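Local coordinates for dephospho-CoA kinase (Mycobacterium paratuberculosis, PDB 6N39), which probably catalyses the ATP-dependent phosphorylation of the 3'-hydroxyl group of dephospho-CoA, the last step of coenzyme A biosynthesis, at residues V304-A309 with A323-R328; R310-R315 with G350-L355; V358-A363 with W405-S410. One frame throughout, in Å; residues are numbered along the deposited sequence.

How the interactions relate
All three contacts lie in the C-terminal UPF0157 region, away from the predicted ATP site, and each is only partly buried: W325, Q352 and W360 are buried, A305 and A363 exposed. Interaction 1 folds a loop back on itself and packs main chain, two alanines and a lysine chain against one indole. Interaction 2 binds the next part of that loop to helix 349-363 through a glutamine amide. Interaction 3 joins the C-terminal end of the same helix to helix 386-411 and is apolar, built on two tryptophans. Interactions 1 and 2 touch where W325 meets G350. Interactions 2 and 3 are joined by a salt bridge and by W405, which packs on R310, S311 and Q352.

Interaction 1. Residues V304-A309 with A323-R328; sequences VAKPDA and ALWHKR. With ACT (acetate ion), chain E.
W325 carries this contact, with A305, A309 and K306 gathered round its indole. A305 sits over one face of the ring. A305 CA stands 3.7 Å from the centroid of the five-membered ring and only 2° off the ring normal, a CH-pi contact. A305 CB reaches W325 CD1 at 3.6 Å. V304 O lies over the same face, offset toward the rim; K306 N approaches W325 CZ2 obliquely, at 3.5 Å. A309 CB comes in obliquely and meets W325 CZ2 at 3.7 Å.

K306 crosses the indole at about a right angle, with CG at 4.0 Å from W325 CH2. Its chain bends at chi2 (-77°) and again at chi4, and NZ makes a weak hydrogen bond to V304 O. The polar edge of the indole is served by water. W325 NE1 donates to a water in the ring plane, and this water donates to K306 O, so the bridge ties the two segments together. P349, at the start of helix 349-363, also packs on W325.

Further along, H326 and R328 hold an acetate ion, probably from the crystallisation liquor. H326 ND1 donates to acetate O at 2.7 Å, almost straight at 175°. R328 NH1 binds the same oxygen, and R328 NH2 binds acetate OXT at 2.7 Å. R328 NE is paired with D283.

Segment 304-309 and residues 323-327 belong to the long loop between helix 286-291 and strand 328-331, which R328 begins. The arrangement is a loop doubled back round a buried tryptophan, within the GrpB-family domain.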
# COMPACT_ATOMS: atom_id res chain seq x y z
N VAL A 304 -2.90 18.43 -20.14
CA VAL A 304 -3.32 19.18 -21.32
C VAL A 304 -4.13 20.39 -20.87
O VAL A 304 -5.12 20.26 -20.15
CB VAL A 304 -4.15 18.28 -22.26
CG1 VAL A 304 -4.63 19.05 -23.51
CG2 VAL A 304 -3.33 17.07 -22.68
N ALA A 305 -3.71 21.59 -21.30
CA ALA A 305 -4.42 22.80 -20.89
C ALA A 305 -5.80 22.88 -21.55
O ALA A 305 -5.99 22.44 -22.68
CB ALA A 305 -3.62 24.06 -21.25
N LYS A 306 -6.77 23.45 -20.82
CA LYS A 306 -8.03 23.87 -21.41
C LYS A 306 -8.16 25.38 -21.29
O LYS A 306 -7.74 25.96 -20.29
CB LYS A 306 -9.26 23.23 -20.73
CG LYS A 306 -9.08 21.81 -20.27
CD LYS A 306 -9.16 20.83 -21.41
CE LYS A 306 -8.39 19.57 -21.03
NZ LYS A 306 -8.23 19.53 -19.57
N PRO A 307 -8.73 26.05 -22.28
CA PRO A 307 -8.95 27.49 -22.17
C PRO A 307 -10.02 27.78 -21.12
O PRO A 307 -10.80 26.90 -20.73
CB PRO A 307 -9.43 27.88 -23.56
CG PRO A 307 -10.13 26.62 -24.05
CD PRO A 307 -9.35 25.48 -23.49
N ASP A 308 -10.06 29.03 -20.68
CA ASP A 308 -10.95 29.50 -19.62
C ASP A 308 -10.96 28.50 -18.47
O ASP A 308 -11.99 27.90 -18.13
CB ASP A 308 -12.36 29.74 -20.14
CG ASP A 308 -13.25 30.45 -19.12
OD1 ASP A 308 -12.71 31.07 -18.18
OD2 ASP A 308 -14.49 30.38 -19.26
N ALA A 309 -9.77 28.30 -17.89
CA ALA A 309 -9.57 27.36 -16.80
C ALA A 309 -10.41 27.75 -15.59
O ALA A 309 -10.55 28.93 -15.26
CB ALA A 309 -8.09 27.31 -16.41
N ALA A 323 1.04 28.13 -16.67
CA ALA A 323 1.77 27.56 -15.54
C ALA A 323 0.85 26.84 -14.56
O ALA A 323 1.29 25.92 -13.86
CB ALA A 323 2.56 28.66 -14.81
N LEU A 324 -0.42 27.22 -14.50
CA LEU A 324 -1.32 26.59 -13.54
C LEU A 324 -1.72 25.18 -13.93
O LEU A 324 -2.44 24.53 -13.14
CB LEU A 324 -2.58 27.46 -13.35
CG LEU A 324 -2.31 28.85 -12.76
CD1 LEU A 324 -3.60 29.64 -12.59
CD2 LEU A 324 -1.57 28.72 -11.43
N TRP A 325 -1.31 24.69 -15.10
CA TRP A 325 -1.60 23.31 -15.47
C TRP A 325 -0.45 22.36 -15.14
O TRP A 325 -0.56 21.16 -15.43
CB TRP A 325 -1.96 23.22 -16.97
CG TRP A 325 -3.30 23.82 -17.28
CD1 TRP A 325 -3.55 25.06 -17.82
CD2 TRP A 325 -4.58 23.22 -17.04
NE1 TRP A 325 -4.91 25.25 -17.94
CE2 TRP A 325 -5.56 24.14 -17.45
CE3 TRP A 325 -4.99 21.99 -16.49
CZ2 TRP A 325 -6.94 23.88 -17.36
CZ3 TRP A 325 -6.36 21.72 -16.40
CH2 TRP A 325 -7.31 22.67 -16.83
N HIS A 326 0.62 22.85 -14.52
CA HIS A 326 1.74 21.96 -14.21
C HIS A 326 1.40 21.03 -13.05
O HIS A 326 0.48 21.28 -12.27
CB HIS A 326 3.00 22.76 -13.87
CG HIS A 326 3.60 23.45 -15.06
ND1 HIS A 326 4.96 23.54 -15.26
CD2 HIS A 326 3.02 24.05 -16.13
CE1 HIS A 326 5.19 24.18 -16.39
NE2 HIS A 326 4.03 24.50 -16.94
N LYS A 327 2.15 19.93 -12.97
CA LYS A 327 1.95 18.88 -11.97
C LYS A 327 3.19 18.00 -11.92
O LYS A 327 4.17 18.21 -12.65
CB LYS A 327 0.70 18.04 -12.31
CG LYS A 327 0.88 17.15 -13.56
CD LYS A 327 -0.33 16.21 -13.75
CE LYS A 327 -0.04 15.10 -14.76
NZ LYS A 327 -1.21 14.18 -14.91
N ARG A 328 3.16 17.02 -11.02
CA ARG A 328 4.06 15.87 -11.13
C ARG A 328 3.20 14.61 -11.21
O ARG A 328 2.01 14.63 -10.89
CB ARG A 328 5.05 15.78 -9.94
CG ARG A 328 5.88 17.05 -9.68
CD ARG A 328 6.91 17.37 -10.77
NE ARG A 328 7.68 18.60 -10.49
CZ ARG A 328 7.50 19.79 -11.07
NH1 ARG A 328 6.56 19.97 -12.01
NH2 ARG A 328 8.28 20.82 -10.74
C ACT E . 7.46 23.41 -12.85
O ACT E . 6.77 22.54 -13.46
OXT ACT E . 8.20 23.26 -11.82
CH3 ACT E . 7.37 24.88 -13.43
O HOH W 1 -5.80 27.86 -19.24

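Interaction 2. Residues R310-R315 with G350-L355; sequences RSTVER and GQQFAL
Q352 reaches from helix 349-363 to T312, and its amide oxygen takes two bonds there. T312 OG1 donates to Q352 OE1 at 2.7 Å, in the carbonyl plane and on a lone pair. T312 N donates to Q352 OE1 at 2.9 Å from above that plane. The T312 hydroxyl sits between its backbone N and carbonyl carbon (chi1 64°), which brings OG1 to the same acceptor as the N-H.

S311 completes the tight part. Its OG lies 3.4 Å from Q352 CG. The same oxygen accepts from V313 N at 3.0 Å, forming an ST turn, and is also bonded to G347 O. W405 of helix 386-411 packs on T312 and Q352.

The other side is loose. V313 points toward the helix, but its CG2 comes no nearer than 4.5 Å to Q352 NE2. Beyond it E314 and R315 begin a 3-10 turn that makes no contact with segment 350-355; E314 is exposed and poorly ordered.

Q352 NE2 donates in its own amide plane to Q351 OE1 at 2.9 Å. The amide is therefore held at both ends, two donors on its oxygen and one acceptor for its nitrogen. This implies a defined amide orientation, with oxygen toward the loop and nitrogen toward the helix.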
# COMPACT_ATOMS: atom_id res chain seq x y z
N ARG A 310 -10.95 26.75 -14.90
CA ARG A 310 -11.90 26.99 -13.83
C ARG A 310 -11.39 26.45 -12.50
O ARG A 310 -10.67 25.46 -12.44
CB ARG A 310 -13.26 26.35 -14.14
CG ARG A 310 -13.87 26.79 -15.45
CD ARG A 310 -14.32 28.24 -15.38
NE ARG A 310 -15.01 28.54 -14.13
CZ ARG A 310 -16.30 28.34 -13.92
NH1 ARG A 310 -17.07 27.82 -14.88
NH2 ARG A 310 -16.83 28.64 -12.75
N SER A 311 -11.80 27.12 -11.42
CA SER A 311 -11.52 26.66 -10.06
C SER A 311 -12.60 27.19 -9.14
O SER A 311 -13.19 28.24 -9.41
CB SER A 311 -10.16 27.15 -9.56
OG SER A 311 -9.89 26.65 -8.26
N THR A 312 -12.85 26.46 -8.03
CA THR A 312 -13.68 27.05 -6.98
C THR A 312 -12.87 27.95 -6.05
O THR A 312 -13.45 28.56 -5.14
CB THR A 312 -14.40 25.97 -6.14
OG1 THR A 312 -13.45 25.15 -5.43
CG2 THR A 312 -15.28 25.08 -7.02
N VAL A 313 -11.56 28.04 -6.25
CA VAL A 313 -10.72 28.98 -5.53
C VAL A 313 -10.56 30.22 -6.41
O VAL A 313 -10.06 30.13 -7.53
CB VAL A 313 -9.36 28.36 -5.17
CG1 VAL A 313 -8.46 29.40 -4.50
CG2 VAL A 313 -9.58 27.18 -4.23
N GLU A 314 -10.97 31.38 -5.89
CA GLU A 314 -11.24 32.52 -6.75
C GLU A 314 -10.02 32.96 -7.55
O GLU A 314 -10.13 33.24 -8.75
CB GLU A 314 -11.78 33.70 -5.93
CG GLU A 314 -12.09 34.93 -6.77
CD GLU A 314 -12.99 34.61 -7.95
OE1 GLU A 314 -12.59 34.87 -9.10
OE2 GLU A 314 -14.10 34.08 -7.72
N ARG A 315 -8.84 33.01 -6.92
CA ARG A 315 -7.67 33.54 -7.60
C ARG A 315 -7.17 32.63 -8.72
O ARG A 315 -6.29 33.04 -9.48
CB ARG A 315 -6.54 33.79 -6.60
CG ARG A 315 -6.05 32.55 -5.86
CD ARG A 315 -5.05 32.95 -4.78
NE ARG A 315 -4.46 31.79 -4.12
CZ ARG A 315 -5.02 31.14 -3.11
NH1 ARG A 315 -6.20 31.53 -2.64
NH2 ARG A 315 -4.41 30.09 -2.57
N GLY A 350 -6.24 21.78 -12.69
CA GLY A 350 -6.18 20.32 -12.81
C GLY A 350 -6.52 19.61 -11.51
O GLY A 350 -7.19 18.56 -11.50
N GLN A 351 -6.07 20.18 -10.38
CA GLN A 351 -6.42 19.67 -9.05
C GLN A 351 -7.93 19.69 -8.82
O GLN A 351 -8.50 18.75 -8.24
CB GLN A 351 -5.69 20.52 -8.00
CG GLN A 351 -5.77 20.01 -6.55
CD GLN A 351 -6.98 20.55 -5.80
OE1 GLN A 351 -7.51 21.61 -6.16
NE2 GLN A 351 -7.41 19.84 -4.76
N GLN A 352 -8.60 20.76 -9.24
CA GLN A 352 -10.04 20.84 -9.04
C GLN A 352 -10.78 19.88 -9.96
O GLN A 352 -11.70 19.17 -9.54
CB GLN A 352 -10.50 22.28 -9.26
CG GLN A 352 -9.82 23.26 -8.31
CD GLN A 352 -10.62 23.46 -7.06
OE1 GLN A 352 -11.75 23.95 -7.12
NE2 GLN A 352 -10.06 23.07 -5.90
N PHE A 353 -10.36 19.83 -11.23
CA PHE A 353 -11.06 19.03 -12.22
C PHE A 353 -10.98 17.54 -11.90
O PHE A 353 -11.95 16.81 -12.15
CB PHE A 353 -10.48 19.30 -13.62
CG PHE A 353 -11.23 18.60 -14.71
CD1 PHE A 353 -12.62 18.69 -14.78
CD2 PHE A 353 -10.55 17.85 -15.67
CE1 PHE A 353 -13.33 18.04 -15.78
CE2 PHE A 353 -11.25 17.21 -16.69
CZ PHE A 353 -12.64 17.30 -16.75
N ALA A 354 -9.85 17.06 -11.36
CA ALA A 354 -9.76 15.63 -11.04
C ALA A 354 -10.83 15.20 -10.04
O ALA A 354 -11.39 14.09 -10.13
CB ALA A 354 -8.36 15.28 -10.52
N LEU A 355 -11.14 16.07 -9.07
CA LEU A 355 -12.19 15.77 -8.09
C LEU A 355 -13.59 15.96 -8.69
O LEU A 355 -14.51 15.14 -8.49
CB LEU A 355 -11.99 16.68 -6.86
CG LEU A 355 -10.64 16.58 -6.13
CD1 LEU A 355 -10.51 17.62 -5.04
CD2 LEU A 355 -10.42 15.19 -5.51

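Interaction 3. Residues V358-A363 with W405-S410; sequences VDWLTA and WDWADS
W407 lays its indole against W360 and A363 where two helices cross. The axes of the two helical segments pass 10.1 Å apart at 84°, close to perpendicular. At the start of segment 405-410, W405 points away from helix segment 358-363. It packs instead on L356, earlier in helix 349-363. D406 follows on the exposed side. W407 comes next and does the touching. Its CG is anti to the backbone N (chi1 176°), which carries the indole across to the other helix. W360 CA sits over one face, 4.1 Å from the centroid of the W407 six-membered ring. W360 CD1 meets W407 CB at 3.6 Å, and the two indoles lie obliquely, their planes at 53°. A363 CB comes to W407 CZ2 at 3.6 Å, while D359 O approaches W407 CH2. D409 turns to R310 and forms a salt bridge. S410 OG and S410 N both bond to D406 O, from opposite faces of its carbonyl plane.

Helices 365-382 and 386-411 also pack on W360, and L355, earlier in helix 349-363, rests on strands 249-253 and 270-276, so this helix lies between the sheet and helix 386-411.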
# COMPACT_ATOMS: atom_id res chain seq x y z
N VAL A 358 -15.07 13.05 -11.10
CA VAL A 358 -15.71 11.94 -10.39
C VAL A 358 -17.11 12.33 -9.94
O VAL A 358 -18.08 11.58 -10.15
CB VAL A 358 -14.85 11.49 -9.20
CG1 VAL A 358 -15.58 10.40 -8.43
CG2 VAL A 358 -13.50 10.99 -9.69
N ASP A 359 -17.24 13.49 -9.26
CA ASP A 359 -18.58 13.83 -8.74
C ASP A 359 -19.59 14.04 -9.87
O ASP A 359 -20.75 13.61 -9.79
CB ASP A 359 -18.50 15.06 -7.85
CG ASP A 359 -17.89 14.76 -6.50
OD1 ASP A 359 -17.95 13.59 -6.09
OD2 ASP A 359 -17.35 15.67 -5.84
N TRP A 360 -19.14 14.69 -10.94
CA TRP A 360 -19.99 14.97 -12.09
C TRP A 360 -20.48 13.67 -12.72
O TRP A 360 -21.69 13.46 -12.86
CB TRP A 360 -19.21 15.83 -13.09
CG TRP A 360 -19.90 16.05 -14.40
CD1 TRP A 360 -21.13 16.61 -14.60
CD2 TRP A 360 -19.40 15.71 -15.70
NE1 TRP A 360 -21.42 16.64 -15.94
CE2 TRP A 360 -20.38 16.09 -16.64
CE3 TRP A 360 -18.21 15.11 -16.15
CZ2 TRP A 360 -20.21 15.90 -18.01
CZ3 TRP A 360 -18.05 14.93 -17.52
CH2 TRP A 360 -19.05 15.32 -18.43
N LEU A 361 -19.56 12.77 -13.08
CA LEU A 361 -19.98 11.52 -13.69
C LEU A 361 -20.82 10.67 -12.74
O LEU A 361 -21.73 9.96 -13.19
CB LEU A 361 -18.75 10.73 -14.18
CG LEU A 361 -18.08 11.27 -15.46
CD1 LEU A 361 -17.00 10.32 -15.96
CD2 LEU A 361 -19.10 11.54 -16.56
N THR A 362 -20.54 10.74 -11.43
CA THR A 362 -21.40 10.03 -10.49
C THR A 362 -22.83 10.54 -10.55
O THR A 362 -23.78 9.76 -10.46
CB THR A 362 -20.84 10.13 -9.07
OG1 THR A 362 -19.54 9.52 -9.02
CG2 THR A 362 -21.77 9.42 -8.08
N ALA A 363 -23.01 11.85 -10.74
CA ALA A 363 -24.36 12.40 -10.73
C ALA A 363 -25.09 12.31 -12.07
O ALA A 363 -26.32 12.41 -12.08
CB ALA A 363 -24.33 13.86 -10.28
N TRP A 405 -17.98 21.72 -15.61
CA TRP A 405 -17.98 22.98 -14.88
C TRP A 405 -19.34 23.68 -14.97
O TRP A 405 -19.72 24.39 -14.03
CB TRP A 405 -16.84 23.88 -15.37
CG TRP A 405 -15.57 23.49 -14.65
CD1 TRP A 405 -14.49 22.81 -15.16
CD2 TRP A 405 -15.27 23.72 -13.26
NE1 TRP A 405 -13.54 22.62 -14.18
CE2 TRP A 405 -14.00 23.17 -13.01
CE3 TRP A 405 -15.95 24.37 -12.22
CZ2 TRP A 405 -13.39 23.25 -11.76
CZ3 TRP A 405 -15.35 24.43 -10.97
CH2 TRP A 405 -14.08 23.87 -10.76
N ASP A 406 -20.10 23.46 -16.04
CA ASP A 406 -21.47 23.96 -16.08
C ASP A 406 -22.30 23.33 -14.96
O ASP A 406 -23.06 24.01 -14.26
CB ASP A 406 -22.11 23.66 -17.43
CG ASP A 406 -21.91 24.78 -18.43
OD1 ASP A 406 -21.70 25.93 -17.99
OD2 ASP A 406 -21.98 24.51 -19.65
N TRP A 407 -22.17 22.01 -14.80
CA TRP A 407 -22.86 21.31 -13.73
C TRP A 407 -22.40 21.81 -12.36
O TRP A 407 -23.21 21.97 -11.44
CB TRP A 407 -22.61 19.80 -13.86
CG TRP A 407 -23.19 18.98 -12.76
CD1 TRP A 407 -24.47 18.50 -12.66
CD2 TRP A 407 -22.51 18.54 -11.58
NE1 TRP A 407 -24.63 17.79 -11.50
CE2 TRP A 407 -23.44 17.80 -10.82
CE3 TRP A 407 -21.21 18.70 -11.09
CZ2 TRP A 407 -23.10 17.22 -9.59
CZ3 TRP A 407 -20.88 18.12 -9.87
CH2 TRP A 407 -21.82 17.39 -9.14
N ALA A 408 -21.10 22.06 -12.21
CA ALA A 408 -20.58 22.56 -10.94
C ALA A 408 -21.15 23.93 -10.61
O ALA A 408 -21.53 24.19 -9.46
CB ALA A 408 -19.05 22.62 -10.97
N ASP A 409 -21.21 24.82 -11.61
CA ASP A 409 -21.81 26.13 -11.39
C ASP A 409 -23.28 26.00 -11.01
O ASP A 409 -23.76 26.69 -10.11
CB ASP A 409 -21.66 27.01 -12.63
CG ASP A 409 -20.21 27.41 -12.90
OD1 ASP A 409 -19.40 27.46 -11.96
OD2 ASP A 409 -19.88 27.67 -14.08
N SER A 410 -24.01 25.11 -11.69
CA SER A 410 -25.45 24.98 -11.44
C SER A 410 -25.72 24.45 -10.04
O SER A 410 -26.62 24.94 -9.35
CB SER A 410 -26.09 24.05 -12.47
OG SER A 410 -25.92 24.54 -13.79